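Local coordinates for uncharacterized IolB-like protein (Salmonella typhimurium LT2, PDB 2QJV) that is not well characterised but probably works as a sugar-acid isomerase of the KduI/IolB family, in the cupin superfamily, and binds nickel ions, at residues 52-57 and 141-146; 72-75 and 81-84; 74-79 and 99-104; 126-131 and 137-142; 197-202 and 237-242. The protein carries 2 engineered substitutions. One frame throughout, in Å; residues are numbered along the deposited sequence.

Interaction 1 of 5, residues 52-57 and 141-146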
# COMPACT_ATOMS: atom_id res chain seq x y z
N CYS A 52 -14.50 -21.62 -24.95
CA CYS A 52 -13.63 -22.74 -25.22
C CYS A 52 -13.52 -23.49 -23.87
O CYS A 52 -13.01 -22.99 -22.88
CB CYS A 52 -12.25 -22.32 -25.76
SG CYS A 52 -11.18 -23.72 -26.20
N LEU A 53 -14.12 -24.67 -23.87
CA LEU A 53 -14.16 -25.57 -22.73
C LEU A 53 -12.93 -26.40 -22.82
O LEU A 53 -12.79 -27.18 -23.76
CB LEU A 53 -15.37 -26.48 -22.81
CG LEU A 53 -16.76 -25.98 -22.36
CD1 LEU A 53 -16.98 -24.54 -22.71
CD2 LEU A 53 -17.85 -26.91 -22.93
N VAL A 54 -12.02 -26.23 -21.88
CA VAL A 54 -10.76 -26.98 -21.86
C VAL A 54 -10.83 -28.01 -20.73
O VAL A 54 -11.09 -27.67 -19.56
CB VAL A 54 -9.53 -26.09 -21.73
CG1 VAL A 54 -8.23 -26.97 -21.69
CG2 VAL A 54 -9.47 -25.02 -22.87
N LEU A 55 -10.66 -29.29 -21.10
CA LEU A 55 -10.59 -30.39 -20.11
C LEU A 55 -9.14 -30.47 -19.62
O LEU A 55 -8.25 -31.03 -20.29
CB LEU A 55 -11.11 -31.73 -20.67
CG LEU A 55 -12.63 -31.91 -20.90
CD1 LEU A 55 -13.25 -30.90 -21.87
CD2 LEU A 55 -12.96 -33.35 -21.39
N VAL A 56 -8.89 -29.80 -18.50
CA VAL A 56 -7.55 -29.71 -17.92
C VAL A 56 -7.11 -31.10 -17.40
O VAL A 56 -5.95 -31.52 -17.53
CB VAL A 56 -7.43 -28.60 -16.80
CG1 VAL A 56 -5.97 -28.59 -16.25
CG2 VAL A 56 -7.92 -27.17 -17.26
N ALA A 57 -8.06 -31.81 -16.81
CA ALA A 57 -7.88 -33.15 -16.27
C ALA A 57 -9.25 -33.83 -16.13
O ALA A 57 -10.24 -33.22 -15.70
CB ALA A 57 -7.17 -33.10 -14.94
N HIS A 141 1.29 -26.15 -26.35
CA HIS A 141 0.10 -26.70 -26.99
C HIS A 141 -0.84 -25.57 -27.39
O HIS A 141 -1.49 -24.92 -26.55
CB HIS A 141 -0.66 -27.67 -26.07
CG HIS A 141 0.09 -28.91 -25.69
ND1 HIS A 141 -0.25 -29.65 -24.57
CD2 HIS A 141 1.16 -29.54 -26.24
CE1 HIS A 141 0.56 -30.69 -24.48
NE2 HIS A 141 1.44 -30.64 -25.47
N ASN A 142 -0.88 -25.31 -28.70
CA ASN A 142 -1.77 -24.28 -29.26
C ASN A 142 -3.18 -24.83 -29.46
O ASN A 142 -3.52 -25.38 -30.52
CB ASN A 142 -1.18 -23.71 -30.56
CG ASN A 142 0.11 -22.93 -30.31
OD1 ASN A 142 1.20 -23.29 -30.79
ND2 ASN A 142 0.00 -21.87 -29.52
N ILE A 143 -3.97 -24.71 -28.39
CA ILE A 143 -5.36 -25.17 -28.36
C ILE A 143 -6.24 -24.36 -29.35
O ILE A 143 -6.97 -24.93 -30.14
CB ILE A 143 -5.95 -25.14 -26.93
CG1 ILE A 143 -5.23 -26.17 -26.04
CG2 ILE A 143 -7.51 -25.36 -26.97
CD1 ILE A 143 -5.50 -26.03 -24.56
N LEU A 144 -6.13 -23.04 -29.31
CA LEU A 144 -6.93 -22.17 -30.12
C LEU A 144 -6.12 -20.94 -30.55
O LEU A 144 -6.23 -19.87 -29.95
CB LEU A 144 -8.23 -21.80 -29.40
CG LEU A 144 -9.31 -21.05 -30.22
CD1 LEU A 144 -9.51 -21.66 -31.62
CD2 LEU A 144 -10.60 -21.00 -29.39
N PRO A 145 -5.23 -21.13 -31.53
CA PRO A 145 -4.38 -20.02 -32.01
C PRO A 145 -5.09 -19.09 -32.99
O PRO A 145 -6.19 -19.40 -33.45
CB PRO A 145 -3.26 -20.74 -32.73
CG PRO A 145 -3.89 -22.03 -33.22
CD PRO A 145 -4.96 -22.38 -32.26
N ASP A 146 -4.42 -18.00 -33.36
CA ASP A 146 -5.01 -17.03 -34.31
C ASP A 146 -5.11 -17.53 -35.76
O ASP A 146 -5.78 -16.90 -36.55
CB ASP A 146 -4.34 -15.64 -34.22
CG ASP A 146 -2.88 -15.58 -34.71
OD1 ASP A 146 -2.33 -16.54 -35.31
OD2 ASP A 146 -2.29 -14.47 -34.49
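Ile143 packs its two branches against two residues of the facing strand. Its CG2 methyl meets the sulfur of Cys52, with Ile143 CG2 and Cys52 SG 4.1 Å apart. Its other branch reaches toward Val54, tip to tip, with Ile143 CD1 and Val54 CG1 at 4.1 Å. The isoleucine torsion (chi1 -66°) sets CG2 opposite the backbone N and CG1 beside it, and so divides the two partners between the branches. Leu144 adds a third contact: its CD2 lies 4.2 Å from Cys52 CB.

Cys52 and Val54 sit on strand 49-55 of the six-stranded sheet. Ile143 marks a corner where the chain leaves the line of strand 138-142, and Ile143 and Leu144 together form a classic beta bulge facing Val155. The preceding Asn142 is the centre of an inverse gamma turn. The contact therefore joins one sheet to the other, consistent with the two-domain cupin build of this family. Ser86 of strand 86-89 also packs on Cys52, Val54 and Ile143.

All four touching residues are buried, and no hydrogen bond crosses between the segments. The contact is held by apolar packing at ordinary van der Waals distances, which implies little directional restraint.

Interaction 2 of 5, residues 72-75 and 81-84. With SO4 (sulfate ion), chain I.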
# COMPACT_ATOMS: atom_id res chain seq x y z
N ILE A 72 -15.25 -37.39 -23.56
CA ILE A 72 -14.06 -36.85 -24.22
C ILE A 72 -13.04 -36.54 -23.11
O ILE A 72 -13.36 -36.52 -21.91
CB ILE A 72 -14.37 -35.65 -25.18
CG1 ILE A 72 -15.16 -34.54 -24.46
CG2 ILE A 72 -15.08 -36.20 -26.42
CD1 ILE A 72 -15.20 -33.15 -25.14
N GLY A 73 -11.80 -36.34 -23.51
CA GLY A 73 -10.71 -36.15 -22.57
C GLY A 73 -9.82 -37.39 -22.65
O GLY A 73 -10.11 -38.32 -23.40
N GLN A 74 -8.75 -37.37 -21.89
CA GLN A 74 -7.83 -38.49 -21.79
C GLN A 74 -6.97 -38.36 -20.53
O GLN A 74 -7.00 -39.23 -19.65
CB GLN A 74 -6.95 -38.57 -23.04
CG GLN A 74 -6.05 -39.77 -23.13
CD GLN A 74 -5.14 -39.67 -24.35
OE1 GLN A 74 -5.27 -38.76 -25.21
NE2 GLN A 74 -4.19 -40.54 -24.40
N ARG A 75 -6.18 -37.31 -20.45
CA ARG A 75 -5.28 -37.12 -19.31
C ARG A 75 -6.06 -36.90 -18.01
O ARG A 75 -7.10 -36.22 -17.97
CB ARG A 75 -4.31 -35.97 -19.58
CG ARG A 75 -4.88 -34.57 -19.49
CD ARG A 75 -3.95 -33.56 -20.15
NE ARG A 75 -4.37 -32.21 -19.80
CZ ARG A 75 -3.92 -31.09 -20.35
NH1 ARG A 75 -3.06 -31.11 -21.34
NH2 ARG A 75 -4.38 -29.93 -19.90
N ARG A 81 1.53 -34.22 -20.00
CA ARG A 81 2.21 -33.54 -21.14
C ARG A 81 1.71 -34.03 -22.51
O ARG A 81 2.49 -34.19 -23.47
CB ARG A 81 3.73 -33.70 -21.07
CG ARG A 81 4.36 -33.10 -19.82
CD ARG A 81 5.82 -33.42 -19.76
NE ARG A 81 6.68 -32.76 -20.76
CZ ARG A 81 7.24 -31.55 -20.64
NH1 ARG A 81 7.08 -30.81 -19.57
NH2 ARG A 81 8.01 -31.10 -21.61
N ILE A 82 0.40 -34.24 -22.57
CA ILE A 82 -0.28 -34.63 -23.80
C ILE A 82 -1.40 -33.61 -23.98
O ILE A 82 -1.92 -33.05 -22.98
CB ILE A 82 -0.75 -36.15 -23.81
CG1 ILE A 82 -1.88 -36.40 -22.77
CG2 ILE A 82 0.47 -37.11 -23.68
CD1 ILE A 82 -2.43 -37.84 -22.80
N PRO A 83 -1.75 -33.28 -25.26
CA PRO A 83 -2.74 -32.21 -25.42
C PRO A 83 -4.13 -32.48 -24.80
O PRO A 83 -4.59 -33.62 -24.75
CB PRO A 83 -2.84 -32.06 -26.95
CG PRO A 83 -1.55 -32.59 -27.48
CD PRO A 83 -1.21 -33.72 -26.56
N ALA A 84 -4.73 -31.41 -24.31
CA ALA A 84 -6.09 -31.44 -23.79
C ALA A 84 -7.10 -31.63 -24.94
O ALA A 84 -6.80 -31.37 -26.12
CB ALA A 84 -6.41 -30.15 -23.06
S SO4 I . 8.22 -33.67 -24.25
O1 SO4 I . 7.78 -33.66 -25.66
O2 SO4 I . 8.70 -32.30 -24.00
O3 SO4 I . 9.34 -34.60 -24.04
O4 SO4 I . 7.13 -34.14 -23.37
O HOH W 1 -3.91 -36.17 -25.54
O HOH W 2 -6.09 -35.14 -22.48
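Arg75 and Ile82 carry most of this contact, and Gln74 adds a smaller share. The arginine donates from NH1 to the backbone oxygen of Ile82 (NH1 to O 2.8 Å). The carbonyl oxygen lies in the guanidinium plane, and the donor approaches nearly along the C=O axis (161°). The chain is extended from CG to NE, which carries the charged end past Ile82 to Ala84. Ala84 CB sits over one guanidinium face, 3.8 Å from Arg75 NH2.

The Ile82 side chain packs at the root of the arginine, with Ile82 CG1 4.0 Å from Arg75 CB. Its CD1 presses on the Gln74 amide, 3.6 Å from Gln74 NE2, and the two side chains cross at about a right angle. Two waters bridge the segments through Pro83 O, one to Gln74 OE1 and one to Arg75 N. Arg81 NE and NH2 donate to a sulfate, probably from the crystallisation liquor.

Both segments belong to the loop between strands 60-61 and 86-89. Arg75 ties this loop to Val56 O, at the corner that follows Leu55, and by a salt bridge to Glu157 on strand 154-160.

Interaction 3 of 5, residues 74-79 and 99-104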
# COMPACT_ATOMS: atom_id res chain seq x y z
N GLN A 74 -8.75 -37.37 -21.89
CA GLN A 74 -7.83 -38.49 -21.79
C GLN A 74 -6.97 -38.36 -20.53
O GLN A 74 -7.00 -39.23 -19.65
CB GLN A 74 -6.95 -38.57 -23.04
CG GLN A 74 -6.05 -39.77 -23.13
CD GLN A 74 -5.14 -39.67 -24.35
OE1 GLN A 74 -5.27 -38.76 -25.21
NE2 GLN A 74 -4.19 -40.54 -24.40
N ARG A 75 -6.18 -37.31 -20.45
CA ARG A 75 -5.28 -37.12 -19.31
C ARG A 75 -6.06 -36.90 -18.01
O ARG A 75 -7.10 -36.22 -17.97
CB ARG A 75 -4.31 -35.97 -19.58
CG ARG A 75 -4.88 -34.57 -19.49
CD ARG A 75 -3.95 -33.56 -20.15
NE ARG A 75 -4.37 -32.21 -19.80
CZ ARG A 75 -3.92 -31.09 -20.35
NH1 ARG A 75 -3.06 -31.11 -21.34
NH2 ARG A 75 -4.38 -29.93 -19.90
N MSE A 76 -5.53 -37.51 -16.96
CA MSE A 76 -6.06 -37.39 -15.60
C MSE A 76 -5.28 -36.35 -14.79
O MSE A 76 -5.59 -36.11 -13.64
CB MSE A 76 -6.05 -38.76 -14.95
CG MSE A 76 -6.86 -39.81 -15.77
SE MSE A 76 -8.73 -39.28 -16.10
CE MSE A 76 -9.34 -39.40 -14.32
N SER A 77 -4.29 -35.73 -15.44
CA SER A 77 -3.49 -34.66 -14.90
C SER A 77 -2.90 -33.82 -16.05
O SER A 77 -2.47 -34.39 -17.07
CB SER A 77 -2.32 -35.17 -14.06
OG SER A 77 -1.45 -34.08 -13.72
N PRO A 78 -2.83 -32.50 -15.90
CA PRO A 78 -2.15 -31.73 -16.97
C PRO A 78 -0.65 -32.15 -17.17
O PRO A 78 -0.13 -32.10 -18.28
CB PRO A 78 -2.33 -30.26 -16.50
CG PRO A 78 -2.44 -30.37 -15.02
CD PRO A 78 -3.29 -31.60 -14.81
N PHE A 79 -0.05 -32.71 -16.12
CA PHE A 79 1.36 -33.12 -16.11
C PHE A 79 1.69 -34.42 -16.89
O PHE A 79 2.83 -34.87 -16.90
CB PHE A 79 1.87 -33.12 -14.65
CG PHE A 79 1.99 -31.72 -14.11
CD1 PHE A 79 3.03 -30.89 -14.57
CD2 PHE A 79 1.05 -31.20 -13.24
CE1 PHE A 79 3.12 -29.56 -14.14
CE2 PHE A 79 1.14 -29.88 -12.79
CZ PHE A 79 2.18 -29.07 -13.25
N ALA A 99 -19.49 -34.37 -15.71
CA ALA A 99 -18.24 -35.02 -15.33
C ALA A 99 -18.43 -36.57 -15.36
O ALA A 99 -19.27 -37.16 -14.65
CB ALA A 99 -17.77 -34.51 -13.95
N GLU A 100 -17.66 -37.23 -16.22
CA GLU A 100 -17.70 -38.70 -16.36
C GLU A 100 -16.75 -39.33 -15.36
O GLU A 100 -16.98 -40.44 -14.90
CB GLU A 100 -17.43 -39.11 -17.82
CG GLU A 100 -18.49 -38.58 -18.82
CD GLU A 100 -19.87 -39.17 -18.64
OE1 GLU A 100 -20.07 -40.15 -17.88
OE2 GLU A 100 -20.80 -38.65 -19.30
N THR A 101 -15.66 -38.62 -15.08
CA THR A 101 -14.76 -38.90 -13.99
C THR A 101 -14.71 -37.59 -13.21
O THR A 101 -15.34 -36.61 -13.60
CB THR A 101 -13.31 -39.27 -14.45
OG1 THR A 101 -12.68 -38.11 -15.02
CG2 THR A 101 -13.31 -40.47 -15.45
N ASP A 102 -13.96 -37.57 -12.12
CA ASP A 102 -13.66 -36.28 -11.47
C ASP A 102 -13.05 -35.41 -12.58
O ASP A 102 -12.28 -35.91 -13.43
CB ASP A 102 -12.71 -36.44 -10.28
CG ASP A 102 -13.36 -37.12 -9.07
OD1 ASP A 102 -14.60 -37.35 -9.01
OD2 ASP A 102 -12.59 -37.43 -8.13
N LEU A 103 -13.44 -34.15 -12.60
CA LEU A 103 -13.11 -33.25 -13.68
C LEU A 103 -12.64 -31.87 -13.26
O LEU A 103 -13.24 -31.20 -12.38
CB LEU A 103 -14.37 -33.09 -14.55
CG LEU A 103 -14.31 -32.20 -15.82
CD1 LEU A 103 -13.44 -32.82 -16.96
CD2 LEU A 103 -15.71 -31.86 -16.28
N GLU A 104 -11.57 -31.43 -13.89
CA GLU A 104 -11.06 -30.06 -13.77
C GLU A 104 -11.32 -29.41 -15.11
O GLU A 104 -10.66 -29.72 -16.11
CB GLU A 104 -9.58 -29.99 -13.43
CG GLU A 104 -9.00 -28.61 -13.15
CD GLU A 104 -7.48 -28.71 -12.94
OE1 GLU A 104 -6.93 -29.86 -12.94
OE2 GLU A 104 -6.83 -27.66 -12.83
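Met76, a selenomethionine, reaches toward Thr101 tip to tip, and its CE lies 3.6 Å from Thr101 OG1. The chain is bent at both chi2 (-56°) and chi3 (-68°), and this folding brings the terminal methyl to the threonine. Across the contact, Thr101 has OG1 between its backbone N and carbonyl carbon (chi1 68°). There the hydroxyl donates to the backbone oxygen of the next residue, with Thr101 OG1 and Asp102 O 2.7 Å apart and the donor above the carbonyl plane. Thr101 OG1 is also hydrogen-bonded to Leu59 N, so two hydrogen bonds hold the hydroxyl.

The two segments are loops of the first cupin-like half of the chain, the half with the six-stranded sheet. Residues 74-79 come before strand 86-89. The segment 99-104 leads into strand 104-111. Within 74-79, Ser77 OG accepts from Phe79 N at 3.1 Å, forming an ST turn. Pro78 CA lies over one face of the Arg75 guanidinium. The proline ring also comes near an extended Glu104, with Pro78 CD 4.4 Å from Glu104 OE1. Glu104 OE2 is engaged by Tyr189 OH and Arg191 NE.

Interaction 4 of 5, residues 126-131 and 137-142. With SO4 (sulfate ion), chain I.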
# COMPACT_ATOMS: atom_id res chain seq x y z
N VAL A 126 -4.57 -29.83 -32.07
CA VAL A 126 -3.75 -28.95 -31.23
C VAL A 126 -2.34 -28.91 -31.79
O VAL A 126 -1.72 -29.96 -31.95
CB VAL A 126 -3.69 -29.47 -29.76
CG1 VAL A 126 -2.71 -28.63 -28.90
CG2 VAL A 126 -5.09 -29.56 -29.15
N GLY A 127 -1.82 -27.72 -32.11
CA GLY A 127 -0.45 -27.59 -32.58
C GLY A 127 0.53 -27.73 -31.41
O GLY A 127 0.42 -27.00 -30.44
N VAL A 128 1.45 -28.69 -31.51
CA VAL A 128 2.46 -28.99 -30.49
C VAL A 128 3.78 -28.42 -30.97
O VAL A 128 4.18 -28.66 -32.11
CB VAL A 128 2.59 -30.50 -30.22
CG1 VAL A 128 3.77 -30.80 -29.29
CG2 VAL A 128 1.25 -31.09 -29.68
N GLU A 129 4.44 -27.62 -30.13
CA GLU A 129 5.73 -27.03 -30.46
C GLU A 129 6.60 -26.86 -29.21
O GLU A 129 6.10 -26.77 -28.09
CB GLU A 129 5.58 -25.70 -31.22
CG GLU A 129 4.78 -24.65 -30.50
CD GLU A 129 4.76 -23.27 -31.20
OE1 GLU A 129 5.47 -23.09 -32.22
OE2 GLU A 129 4.03 -22.36 -30.71
N HIS A 130 7.90 -26.84 -29.43
CA HIS A 130 8.90 -26.67 -28.39
C HIS A 130 9.51 -25.31 -28.69
O HIS A 130 10.09 -25.12 -29.74
CB HIS A 130 9.92 -27.81 -28.39
CG HIS A 130 9.35 -29.14 -27.99
ND1 HIS A 130 8.81 -30.03 -28.90
CD2 HIS A 130 9.24 -29.74 -26.78
CE1 HIS A 130 8.39 -31.12 -28.27
NE2 HIS A 130 8.65 -30.97 -26.98
N ARG A 131 9.37 -24.39 -27.76
CA ARG A 131 9.87 -23.05 -27.93
C ARG A 131 11.14 -22.90 -27.09
O ARG A 131 11.29 -23.56 -26.08
CB ARG A 131 8.77 -22.08 -27.51
CG ARG A 131 8.99 -20.63 -27.85
CD ARG A 131 7.69 -19.87 -27.58
NE ARG A 131 6.70 -20.06 -28.64
CZ ARG A 131 5.38 -19.87 -28.51
NH1 ARG A 131 4.84 -19.53 -27.34
NH2 ARG A 131 4.59 -20.06 -29.56
N GLN A 137 13.72 -23.57 -22.63
CA GLN A 137 12.86 -24.52 -23.49
C GLN A 137 11.55 -25.12 -22.87
O GLN A 137 11.60 -25.97 -21.99
CB GLN A 137 13.62 -25.69 -24.21
CG GLN A 137 12.58 -26.59 -25.15
CD GLN A 137 13.17 -27.43 -26.36
OE1 GLN A 137 13.02 -28.67 -26.40
NE2 GLN A 137 13.77 -26.75 -27.35
N ARG A 138 10.42 -24.74 -23.46
CA ARG A 138 9.09 -25.06 -23.03
C ARG A 138 8.32 -25.88 -24.08
O ARG A 138 8.67 -25.87 -25.25
CB ARG A 138 8.36 -23.74 -22.76
CG ARG A 138 9.12 -22.87 -21.79
CD ARG A 138 9.17 -21.42 -22.22
NE ARG A 138 9.96 -21.13 -23.41
CZ ARG A 138 10.08 -19.92 -23.96
NH1 ARG A 138 9.44 -18.88 -23.47
NH2 ARG A 138 10.84 -19.76 -25.03
N LEU A 139 7.36 -26.66 -23.62
CA LEU A 139 6.46 -27.39 -24.47
C LEU A 139 5.22 -26.51 -24.54
O LEU A 139 4.71 -26.07 -23.52
CB LEU A 139 6.15 -28.79 -23.90
CG LEU A 139 5.01 -29.58 -24.51
CD1 LEU A 139 5.30 -29.90 -26.01
CD2 LEU A 139 4.80 -30.85 -23.72
N VAL A 140 4.74 -26.26 -25.77
CA VAL A 140 3.60 -25.41 -26.03
C VAL A 140 2.53 -26.20 -26.84
O VAL A 140 2.87 -26.89 -27.80
CB VAL A 140 4.06 -24.12 -26.77
CG1 VAL A 140 2.88 -23.16 -27.13
CG2 VAL A 140 5.19 -23.40 -25.97
N HIS A 141 1.29 -26.15 -26.35
CA HIS A 141 0.10 -26.70 -26.99
C HIS A 141 -0.84 -25.57 -27.39
O HIS A 141 -1.49 -24.92 -26.55
CB HIS A 141 -0.66 -27.67 -26.07
CG HIS A 141 0.09 -28.91 -25.69
ND1 HIS A 141 -0.25 -29.65 -24.57
CD2 HIS A 141 1.16 -29.54 -26.24
CE1 HIS A 141 0.56 -30.69 -24.48
NE2 HIS A 141 1.44 -30.64 -25.47
N ASN A 142 -0.88 -25.31 -28.70
CA ASN A 142 -1.77 -24.28 -29.26
C ASN A 142 -3.18 -24.83 -29.46
O ASN A 142 -3.52 -25.38 -30.52
CB ASN A 142 -1.18 -23.71 -30.56
CG ASN A 142 0.11 -22.93 -30.31
OD1 ASN A 142 1.20 -23.29 -30.79
ND2 ASN A 142 0.00 -21.87 -29.52
S SO4 I . 8.22 -33.67 -24.25
O1 SO4 I . 7.78 -33.66 -25.66
O2 SO4 I . 8.70 -32.30 -24.00
O3 SO4 I . 9.34 -34.60 -24.04
O4 SO4 I . 7.13 -34.14 -23.37
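Leu139 sets its CD1 methyl over one face of the His130 ring in a CH-pi contact. CD1 is 4.0 Å from the ring centroid and 27° off the ring normal, and the two side chains slant across one another. The same methyl touches Val128, with Leu139 CD1 3.7 Å from Val128 CG1. Val128 in turn runs alongside His141 and points the same way; Val128 CG2 is 3.8 Å from His141 CD2. His141 ND1 bonds to Glu157. At the edge of the His130 ring, NE2 donates to a sulfate.

On the other face, Glu129 and Val140 lie side by side. Glu129 CG sits between the backbone N and the carbonyl carbon (chi1 57°), which sets it 3.8 Å from Val140 CB. In the conformer given, Arg131 NH2 forms a salt bridge with Glu129 OE2 (2.6 Å), and its side chain crosses Arg138. Backbone bonds join Gly127 with Asn142, Glu129 with Val140 and Arg131 with Arg138, both ways in each pair; Gly127 N to Asn142 O is weak. This is an antiparallel beta hairpin, with 127-131 an outermost strand, within this chain, of the five-stranded sheet.

Interaction 5 of 5, residues 197-202 and 237-242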
# COMPACT_ATOMS: atom_id res chain seq x y z
N GLY A 197 4.24 -26.63 -4.75
CA GLY A 197 5.17 -25.64 -5.29
C GLY A 197 4.61 -24.28 -5.62
O GLY A 197 3.40 -24.02 -5.53
N PHE A 198 5.53 -23.41 -6.02
CA PHE A 198 5.20 -22.09 -6.51
C PHE A 198 6.21 -21.65 -7.57
O PHE A 198 7.23 -22.30 -7.78
CB PHE A 198 5.13 -21.06 -5.35
CG PHE A 198 6.46 -20.76 -4.71
CD1 PHE A 198 6.90 -21.51 -3.61
CD2 PHE A 198 7.25 -19.71 -5.15
CE1 PHE A 198 8.13 -21.21 -2.98
CE2 PHE A 198 8.50 -19.43 -4.55
CZ PHE A 198 8.93 -20.17 -3.45
N CYS A 199 5.84 -20.59 -8.28
CA CYS A 199 6.71 -19.89 -9.20
C CYS A 199 6.59 -18.42 -8.83
O CYS A 199 5.74 -18.02 -8.01
CB CYS A 199 6.35 -20.13 -10.67
SG CYS A 199 4.84 -19.39 -11.23
N LEU A 200 7.48 -17.62 -9.41
CA LEU A 200 7.46 -16.17 -9.27
C LEU A 200 7.17 -15.56 -10.65
O LEU A 200 7.92 -15.76 -11.64
CB LEU A 200 8.79 -15.67 -8.71
CG LEU A 200 9.18 -16.26 -7.33
CD1 LEU A 200 10.58 -15.80 -6.89
CD2 LEU A 200 8.14 -15.93 -6.25
N GLN A 201 6.05 -14.85 -10.73
CA GLN A 201 5.64 -14.19 -11.99
C GLN A 201 5.68 -12.68 -11.75
O GLN A 201 5.22 -12.20 -10.72
CB GLN A 201 4.26 -14.66 -12.47
CG GLN A 201 3.86 -14.01 -13.80
CD GLN A 201 2.75 -14.71 -14.56
OE1 GLN A 201 1.97 -15.49 -14.01
NE2 GLN A 201 2.67 -14.39 -15.84
N ARG A 202 6.29 -11.94 -12.67
CA ARG A 202 6.42 -10.50 -12.54
C ARG A 202 5.70 -9.83 -13.71
O ARG A 202 5.93 -10.18 -14.86
CB ARG A 202 7.91 -10.11 -12.53
CG ARG A 202 8.17 -8.65 -12.39
CD ARG A 202 9.56 -8.31 -12.81
NE ARG A 202 9.84 -6.89 -12.71
CZ ARG A 202 10.87 -6.30 -13.27
NH1 ARG A 202 11.71 -6.97 -14.08
NH2 ARG A 202 11.03 -5.00 -13.09
N TYR A 237 10.05 -27.83 -8.63
CA TYR A 237 8.64 -27.66 -9.00
C TYR A 237 8.40 -27.32 -10.46
O TYR A 237 8.59 -26.18 -10.90
CB TYR A 237 7.98 -26.61 -8.11
CG TYR A 237 7.98 -27.03 -6.67
CD1 TYR A 237 7.17 -28.08 -6.23
CD2 TYR A 237 8.78 -26.37 -5.72
CE1 TYR A 237 7.17 -28.47 -4.91
CE2 TYR A 237 8.79 -26.80 -4.37
CZ TYR A 237 7.99 -27.83 -4.00
OH TYR A 237 7.98 -28.22 -2.67
N ASP A 238 7.99 -28.34 -11.19
CA ASP A 238 7.57 -28.19 -12.58
C ASP A 238 6.27 -27.35 -12.63
O ASP A 238 5.41 -27.39 -11.72
CB ASP A 238 7.38 -29.53 -13.30
CG ASP A 238 8.65 -30.28 -13.56
OD1 ASP A 238 9.75 -29.69 -13.69
OD2 ASP A 238 8.53 -31.50 -13.63
N ASN A 239 6.16 -26.53 -13.67
CA ASN A 239 5.05 -25.61 -13.86
C ASN A 239 4.29 -25.90 -15.17
O ASN A 239 4.84 -26.44 -16.13
CB ASN A 239 5.58 -24.16 -13.77
CG ASN A 239 4.53 -23.05 -14.06
OD1 ASN A 239 4.67 -22.37 -15.07
ND2 ASN A 239 3.50 -22.84 -13.17
N TYR A 240 3.01 -25.57 -15.13
CA TYR A 240 2.10 -25.61 -16.22
C TYR A 240 1.23 -24.37 -16.08
O TYR A 240 0.92 -23.95 -14.96
CB TYR A 240 1.24 -26.89 -16.17
CG TYR A 240 -0.06 -26.83 -16.95
CD1 TYR A 240 -1.20 -26.24 -16.38
CD2 TYR A 240 -0.15 -27.33 -18.24
CE1 TYR A 240 -2.38 -26.14 -17.08
CE2 TYR A 240 -1.36 -27.28 -18.94
CZ TYR A 240 -2.48 -26.68 -18.35
OH TYR A 240 -3.70 -26.59 -19.00
N TYR A 241 0.87 -23.76 -17.20
CA TYR A 241 -0.20 -22.77 -17.20
C TYR A 241 -1.03 -22.78 -18.47
O TYR A 241 -0.54 -23.09 -19.56
CB TYR A 241 0.28 -21.33 -16.88
CG TYR A 241 1.45 -20.82 -17.68
CD1 TYR A 241 1.29 -20.34 -19.00
CD2 TYR A 241 2.73 -20.78 -17.12
CE1 TYR A 241 2.35 -19.86 -19.72
CE2 TYR A 241 3.80 -20.30 -17.84
CZ TYR A 241 3.61 -19.83 -19.15
OH TYR A 241 4.67 -19.33 -19.86
N LEU A 242 -2.33 -22.51 -18.28
CA LEU A 242 -3.31 -22.36 -19.34
C LEU A 242 -3.60 -20.88 -19.45
O LEU A 242 -3.95 -20.23 -18.44
CB LEU A 242 -4.57 -23.16 -19.04
CG LEU A 242 -5.76 -23.08 -19.99
CD1 LEU A 242 -5.44 -23.66 -21.39
CD2 LEU A 242 -6.97 -23.81 -19.34
O HOH W 3 8.16 -23.52 -10.22
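The two backbones are nearest at their starts, where the CA atoms of Gly197 and Tyr237 are 5.5 Å apart, and they separate to 7.6 Å between Cys199 CA and Asn239 CA. Gly197 lies over the centre of the Tyr237 ring in a CH-pi contact. Its CA is 3.3 Å from the ring centroid and 14° off the normal. Having no side chain, the glycine lets the ring face close on its backbone.

Strand 198-204 belongs to a four-stranded sheet and strand 238-246 to a five-stranded one. The contact therefore bridges two sheets of the second cupin-like half, rather than two neighbours within a sheet. No hydrogen bond crosses directly. Instead one water donates to both Phe198 O (2.9 Å) and Tyr237 O (2.8 Å). Phe198 N is buried here without a partner. Farther along, Cys199 SG comes within 4.2 Å of Asn239 ND2. With CG anti to the backbone N (chi1 176°), the asparagine amide extends toward the cysteine, while ND2 is hydrogen-bonded to His190 ND1. Tyr237 OH bonds to His260 ND1 and Trp262 NE1 of the second subunit.

Overall arrangement
Interaction 1 joins the two halves of the fold, and the other contacts adjoin it. Interactions 2 and 3 share Gln74 and Arg75, and Arg75 NE reaches Val56 O of interaction 1 at 2.9 Å. Interaction 4 shares His141 and Asn142 with interaction 1. A sulfate, probably from the crystallisation liquor, is hydrogen-bonded by Arg81 of interaction 2 and His130 of interaction 4. Interaction 5 packs on interaction 1, with Leu242 CD1 4.0 Å from Ile143 CD1, and on interaction 3, with Phe79 CZ 3.8 Å from Tyr240 CB. No contact includes a nickel ligand. The side chains of Arg131 and Asn239 lie about 9 and 13 Å, respectively, from a bound nickel ion.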